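PDB 1L8W: VlsE1 from Borreliella burgdorferi, which is a variable surface lipoprotein antigen of the Lyme disease spirochaete, whose antigenic variation probably helps the bacterium evade the host immune response. Local coordinates for residues A217-G220 / E221-L224; A305-A308 / V309-V312; D204-A207 / A208-A212. All blocks are in the same frame, centred on the assembly; numbering follows the deposited sequence.

How the interactions relate
All three contacts are local, each within one unbroken run of chain, so none closes a long loop and none nests in or crosses another. Chain order is interaction 3 (204-212), interaction 1 (217-224) and interaction 2 (305-312). Interaction 3 starts helix 205-216, and interaction 1 makes the turn out of that helix into helix 220-230. Interaction 2 lies within the long helix 294-333, which meets both others: Ala208 and Ala211 of interaction 3 pack on its earlier turns, while interactions 1 and 2, centres 9 Å apart, touch directly. There Lys311 NZ probably donates to Val218 O, and its aliphatic chain packs against Ile223.

Interaction 1: residues A217-G220 / E221-L224; sequences AVSG and EQIL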
loop_
_atom_site.group_PDB
_atom_site.type_symbol
_atom_site.label_atom_id
_atom_site.label_comp_id
_atom_site.label_asym_id
_atom_site.label_seq_id
_atom_site.Cartn_x
_atom_site.Cartn_y
_atom_site.Cartn_z
ATOM N N ALA A 217 9.849 1.462 11.289
ATOM C CA ALA A 217 11.130 2.013 10.843
ATOM C C ALA A 217 11.128 2.812 9.541
ATOM O O ALA A 217 12.184 3.272 9.098
ATOM C CB ALA A 217 12.146 0.882 10.734
ATOM N N VAL A 218 9.963 2.980 8.921
ATOM C CA VAL A 218 9.887 3.727 7.666
ATOM C C VAL A 218 8.680 4.664 7.624
ATOM O O VAL A 218 7.674 4.426 8.292
ATOM C CB VAL A 218 9.825 2.766 6.460
ATOM C CG1 VAL A 218 11.084 1.906 6.417
ATOM C CG2 VAL A 218 8.576 1.889 6.553
ATOM N N SER A 219 8.784 5.739 6.848
ATOM C CA SER A 219 7.686 6.687 6.752
ATOM C C SER A 219 6.727 6.232 5.646
ATOM O O SER A 219 6.983 5.244 4.957
ATOM C CB SER A 219 8.229 8.102 6.472
ATOM O OG SER A 219 8.744 8.234 5.150
ATOM N N GLY A 220 5.622 6.944 5.485
ATOM C CA GLY A 220 4.663 6.587 4.454
ATOM C C GLY A 220 5.244 6.809 3.074
ATOM O O GLY A 220 5.039 5.995 2.171
ATOM N N GLU A 221 5.964 7.918 2.908
ATOM C CA GLU A 221 6.594 8.240 1.630
ATOM C C GLU A 221 7.490 7.092 1.166
ATOM O O GLU A 221 7.404 6.645 0.017
ATOM C CB GLU A 221 7.440 9.509 1.746
ATOM C CG GLU A 221 6.667 10.771 2.078
ATOM C CD GLU A 221 5.966 10.685 3.421
ATOM O OE1 GLU A 221 6.618 10.276 4.406
ATOM O OE2 GLU A 221 4.766 11.030 3.494
ATOM N N GLN A 222 8.343 6.609 2.065
ATOM C CA GLN A 222 9.259 5.517 1.742
ATOM C C GLN A 222 8.532 4.253 1.307
ATOM O O GLN A 222 8.951 3.589 0.364
ATOM C CB GLN A 222 10.165 5.213 2.941
ATOM C CG GLN A 222 11.211 6.276 3.209
ATOM C CD GLN A 222 12.057 5.952 4.427
ATOM O OE1 GLN A 222 11.630 6.145 5.563
ATOM N NE2 GLN A 222 13.258 5.435 4.191
ATOM N N ILE A 223 7.451 3.911 2.002
ATOM C CA ILE A 223 6.671 2.730 1.646
ATOM C C ILE A 223 6.002 2.964 0.285
ATOM O O ILE A 223 5.895 2.052 -0.531
ATOM C CB ILE A 223 5.590 2.431 2.707
ATOM C CG1 ILE A 223 6.250 2.201 4.071
ATOM C CG2 ILE A 223 4.822 1.191 2.318
ATOM C CD1 ILE A 223 5.280 2.201 5.247
ATOM N N LEU A 224 5.573 4.200 0.050
ATOM C CA LEU A 224 4.932 4.577 -1.203
ATOM C C LEU A 224 5.924 4.392 -2.348
ATOM O O LEU A 224 5.605 3.784 -3.369
ATOM C CB LEU A 224 4.493 6.045 -1.155
ATOM C CG LEU A 224 3.085 6.428 -1.633
ATOM C CD1 LEU A 224 3.058 7.918 -1.945
ATOM C CD2 LEU A 224 2.699 5.638 -2.868
#
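Val218 and Ile223 meet across the start of helix 220-230, where Ser219 is the N-cap. The pair joins the residue before the cap, Val218, and the fourth residue after it, Ile223, the N' and N4 positions of a hydrophobic staple. Their side chains cross at about a right angle, and Val218 CG2 lies 3.4 Å from Ile223 CG1, closer than usual for carbon atoms. The same methyl is 3.6 Å from Ile223 CD1, so one branch of the valine makes the whole apolar contact. Ala273 of helix 269-281 touches both residues of the staple, which joins this helix start to helix 269-281.

Backbone bonds start the regular helix. Ile223 N donates to Ser219 O over 3.3 Å, and Leu224 N follows with a shorter bond of 2.8 Å to Gly220 O. Leu224 itself packs between helices 294-333 and 153-170, through Ile316 and Ile163 among others.

Polar contacts of side chains complete the cap. The extended Gln222 chain reaches back, and its OE1 accepts from Ser219 N at 3.1 Å with an N-H...O angle of 169°. This nearly straight bond is the half of a capping box that runs from the N3 side chain to the N-cap amide. A bend in the middle of the Glu221 chain turns the carboxylate back toward the cap; one of its oxygens, OE2, has a long, weak ion pair with Lys175. The other is met by the hydroxyl of Ser219, which sits between its own backbone N and carbonyl carbon (chi1 71°). From there Ser219 OG donates to Glu221 OE1 at 3.0 Å, arriving on the anti side of that oxygen and 23° out of the carboxylate plane.

Interaction 2: residues A305-A308 / V309-V312; sequences AESA and VRKV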
loop_
_atom_site.group_PDB
_atom_site.type_symbol
_atom_site.label_atom_id
_atom_site.label_comp_id
_atom_site.label_asym_id
_atom_site.label_seq_id
_atom_site.Cartn_x
_atom_site.Cartn_y
_atom_site.Cartn_z
ATOM N N ALA A 305 -0.056 -4.302 9.525
ATOM C CA ALA A 305 -0.766 -4.207 8.260
ATOM C C ALA A 305 -1.568 -2.916 8.247
ATOM O O ALA A 305 -1.563 -2.171 7.264
ATOM C CB ALA A 305 -1.700 -5.416 8.092
ATOM N N GLU A 306 -2.249 -2.650 9.355
ATOM C CA GLU A 306 -3.056 -1.441 9.464
ATOM C C GLU A 306 -2.184 -0.195 9.425
ATOM O O GLU A 306 -2.487 0.760 8.702
ATOM C CB GLU A 306 -3.906 -1.499 10.735
ATOM C CG GLU A 306 -5.032 -2.532 10.620
ATOM C CD GLU A 306 -5.772 -2.767 11.915
ATOM O OE1 GLU A 306 -5.684 -1.912 12.830
ATOM O OE2 GLU A 306 -6.457 -3.808 12.011
ATOM N N SER A 307 -1.095 -0.189 10.182
ATOM C CA SER A 307 -0.218 0.978 10.142
ATOM C C SER A 307 0.396 1.122 8.752
ATOM O O SER A 307 0.505 2.228 8.235
ATOM C CB SER A 307 0.888 0.863 11.186
ATOM O OG SER A 307 0.349 1.068 12.474
ATOM N N ALA A 308 0.799 0.004 8.153
ATOM C CA ALA A 308 1.386 0.047 6.816
ATOM C C ALA A 308 0.413 0.702 5.832
ATOM O O ALA A 308 0.792 1.576 5.052
ATOM C CB ALA A 308 1.736 -1.360 6.337
ATOM N N VAL A 309 -0.844 0.276 5.858
ATOM C CA VAL A 309 -1.804 0.866 4.941
ATOM C C VAL A 309 -2.125 2.326 5.284
ATOM O O VAL A 309 -2.168 3.177 4.397
ATOM C CB VAL A 309 -3.098 0.036 4.865
ATOM C CG1 VAL A 309 -3.634 -0.215 6.259
ATOM C CG2 VAL A 309 -4.122 0.768 4.014
ATOM N N ARG A 310 -2.330 2.632 6.560
ATOM C CA ARG A 310 -2.612 4.009 6.944
ATOM C C ARG A 310 -1.467 4.932 6.519
ATOM O O ARG A 310 -1.707 6.075 6.127
ATOM C CB ARG A 310 -2.828 4.128 8.456
ATOM C CG ARG A 310 -4.161 3.595 8.967
ATOM C CD ARG A 310 -4.412 4.036 10.402
ATOM N NE ARG A 310 -3.490 3.411 11.348
ATOM C CZ ARG A 310 -3.809 2.401 12.154
ATOM N NH1 ARG A 310 -5.035 1.894 12.142
ATOM N NH2 ARG A 310 -2.903 1.899 12.972
ATOM N N LYS A 311 -0.225 4.449 6.602
ATOM C CA LYS A 311 0.926 5.264 6.206
ATOM C C LYS A 311 0.952 5.501 4.693
ATOM O O LYS A 311 1.202 6.619 4.231
ATOM C CB LYS A 311 2.252 4.608 6.635
ATOM C CG LYS A 311 2.592 4.745 8.111
ATOM C CD LYS A 311 4.033 4.276 8.406
ATOM C CE LYS A 311 4.417 4.602 9.853
ATOM N NZ LYS A 311 5.830 4.253 10.155
ATOM N N VAL A 312 0.710 4.451 3.917
ATOM C CA VAL A 312 0.711 4.590 2.461
ATOM C C VAL A 312 -0.417 5.500 1.934
ATOM O O VAL A 312 -0.170 6.394 1.119
ATOM C CB VAL A 312 0.642 3.204 1.783
ATOM C CG1 VAL A 312 -0.337 2.343 2.512
ATOM C CG2 VAL A 312 0.215 3.340 0.336
HETATM O O HOH W 1 -6.977 0.215 13.436
HETATM O O HOH W 2 -4.142 -0.182 14.254
HETATM O O HOH W 3 -0.831 4.113 12.571
#
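Glu306 and Arg310, an i to i+4 pair along helix 294-333, both carry CG opposite the carbonyl carbon and beside the backbone N (chi1 -74° for the arginine), but only the arginine then folds. Its bend at chi3, -68°, lays the guanidinium back over the preceding turn, so that NH1 comes 3.8 Å from Glu306 CB and one face of the group covers Glu306 CB and Ser307 N. The glutamate remains extended beyond CG. Carboxylate and guanidinium planes stand 74° apart, a crossed rather than paired arrangement, and the direct salt bridge from Glu306 OE1 to Arg310 NH1 is long at 3.9 Å.

Water bridges the pair more closely, each molecule at the guanidinium edge and in its plane. Water 1 donates to Glu306 OE1 at 2.6 Å and accepts from Arg310 NH1 at 2.9 Å. Water 2 repeats the bridge, donating to the same OE1 at 2.7 Å while accepting from Arg310 NH2. A third water accepts from Arg310 NE at 3.0 Å and lies by Ser307 OG, whose stronger partner is Gly303 O. Beneath them the helix continues normally, with Lys311 N bonded to Ser307 O at 2.9 Å.

On another side of this turn, Ala308 and Val312 pack on Ala277 of helix 269-281. Glu306 OE2 forms a salt bridge with Lys302, so the carboxylate has a basic residue one turn before and one turn after it. This flanking probably favours its charged form, and the link to Arg310 seems to rest more on the two bridging waters than on the long direct pair.

Interaction 3: residues D204-A207 / A208-A212; sequences DSEA and ASKAA
Glu206 runs alongside Lys210 one turn further on, the two side chains pointing the same way and overlapping through their aliphatic parts, with Glu206 CG 4.1 Å from Lys210 CE. The glutamate is extended, whereas the lysine is bent at both chi2 and chi4. Those bends carry the ammonium group back toward the carboxylate, but the resulting salt bridge is long: Glu206 OE2 and Lys210 NZ are 4.0 Å apart. Such a separation is consistent with no more than a loose attraction on the solvent-facing flank, where Glu206 is exposed, and NZ has a further partner in a weak hydrogen bond to Asn186 O.

The start of the helix is defined by Asp204. With chi1 at 65° its carboxylate turns toward the first turn, and OD1 accepts from Ala207 N at 3.3 Å. The amide approaches nearly in line with the C-O bond of that oxygen. Asp204 also uses its carbonyl, since Ala208 N donates to Asp204 O at 3.1 Å, so side chain and backbone of one residue engage two successive amides.

The i to i+4 bonds continue from there. Ser209 N reaches Ser205 O at 3.2 Å with an N-H...O angle of 139°, and a weak second bond goes from the same amide to Glu206 O. Ala211 N bonds to Ala207 O at 3.0 Å. The small residues Ala208, Ala211 and Ala212 face helix 294-333, resting on Ala297, Ala300, Ile301 and Ala304, while Ser205 N is bonded to Glu293 just before that helix. The whole is an aspartate N-cap opening an amphipathic helix, with an i to i+4 glutamate-lysine pair on its outer side and an alanine-rich face packed against helix 294-333.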
loop_
_atom_site.group_PDB
_atom_site.type_symbol
_atom_site.label_atom_id
_atom_site.label_comp_id
_atom_site.label_asym_id
_atom_site.label_seq_id
_atom_site.Cartn_x
_atom_site.Cartn_y
_atom_site.Cartn_z
ATOM N N ASP A 204 4.914 -16.670 13.726
ATOM C CA ASP A 204 4.725 -16.632 15.168
ATOM C C ASP A 204 4.919 -15.243 15.753
ATOM O O ASP A 204 5.259 -14.287 15.051
ATOM C CB ASP A 204 5.640 -17.644 15.885
ATOM C CG ASP A 204 7.126 -17.321 15.744
ATOM O OD1 ASP A 204 7.492 -16.297 15.122
ATOM O OD2 ASP A 204 7.933 -18.115 16.269
ATOM N N SER A 205 4.675 -15.157 17.053
ATOM C CA SER A 205 4.773 -13.927 17.818
ATOM C C SER A 205 5.935 -13.021 17.420
ATOM O O SER A 205 5.735 -11.842 17.143
ATOM C CB SER A 205 4.855 -14.284 19.306
ATOM O OG SER A 205 4.806 -13.134 20.124
ATOM N N GLU A 206 7.146 -13.576 17.399
ATOM C CA GLU A 206 8.347 -12.826 17.048
ATOM C C GLU A 206 8.375 -12.293 15.615
ATOM O O GLU A 206 8.907 -11.205 15.360
ATOM C CB GLU A 206 9.587 -13.692 17.274
ATOM C CG GLU A 206 10.799 -13.235 16.467
ATOM C CD GLU A 206 11.984 -14.159 16.621
ATOM O OE1 GLU A 206 11.791 -15.384 16.502
ATOM O OE2 GLU A 206 13.105 -13.662 16.852
ATOM N N ALA A 207 7.828 -13.063 14.680
ATOM C CA ALA A 207 7.807 -12.644 13.284
ATOM C C ALA A 207 6.830 -11.483 13.092
ATOM O O ALA A 207 7.058 -10.610 12.253
ATOM C CB ALA A 207 7.421 -13.809 12.393
ATOM N N ALA A 208 5.748 -11.483 13.871
ATOM C CA ALA A 208 4.743 -10.426 13.802
ATOM C C ALA A 208 5.341 -9.140 14.342
ATOM O O ALA A 208 4.959 -8.049 13.925
ATOM C CB ALA A 208 3.504 -10.802 14.614
ATOM N N SER A 209 6.274 -9.276 15.282
ATOM C CA SER A 209 6.939 -8.118 15.865
ATOM C C SER A 209 7.894 -7.545 14.816
ATOM O O SER A 209 8.068 -6.326 14.711
ATOM C CB SER A 209 7.703 -8.533 17.127
ATOM O OG SER A 209 8.166 -7.414 17.864
ATOM N N LYS A 210 8.494 -8.434 14.034
ATOM C CA LYS A 210 9.417 -8.051 12.970
ATOM C C LYS A 210 8.673 -7.242 11.916
ATOM O O LYS A 210 9.175 -6.221 11.430
ATOM C CB LYS A 210 10.027 -9.301 12.327
ATOM C CG LYS A 210 10.878 -10.157 13.284
ATOM C CD LYS A 210 11.954 -9.315 13.960
ATOM C CE LYS A 210 12.881 -10.155 14.835
ATOM N NZ LYS A 210 13.819 -10.988 14.025
ATOM N N ALA A 211 7.466 -7.698 11.577
ATOM C CA ALA A 211 6.634 -7.022 10.581
ATOM C C ALA A 211 6.241 -5.641 11.070
ATOM O O ALA A 211 6.252 -4.681 10.300
ATOM C CB ALA A 211 5.380 -7.850 10.285
ATOM N N ALA A 212 5.881 -5.535 12.346
ATOM C CA ALA A 212 5.521 -4.235 12.883
ATOM C C ALA A 212 6.764 -3.326 12.966
ATOM O O ALA A 212 6.685 -2.130 12.697
ATOM C CB ALA A 212 4.887 -4.394 14.252
#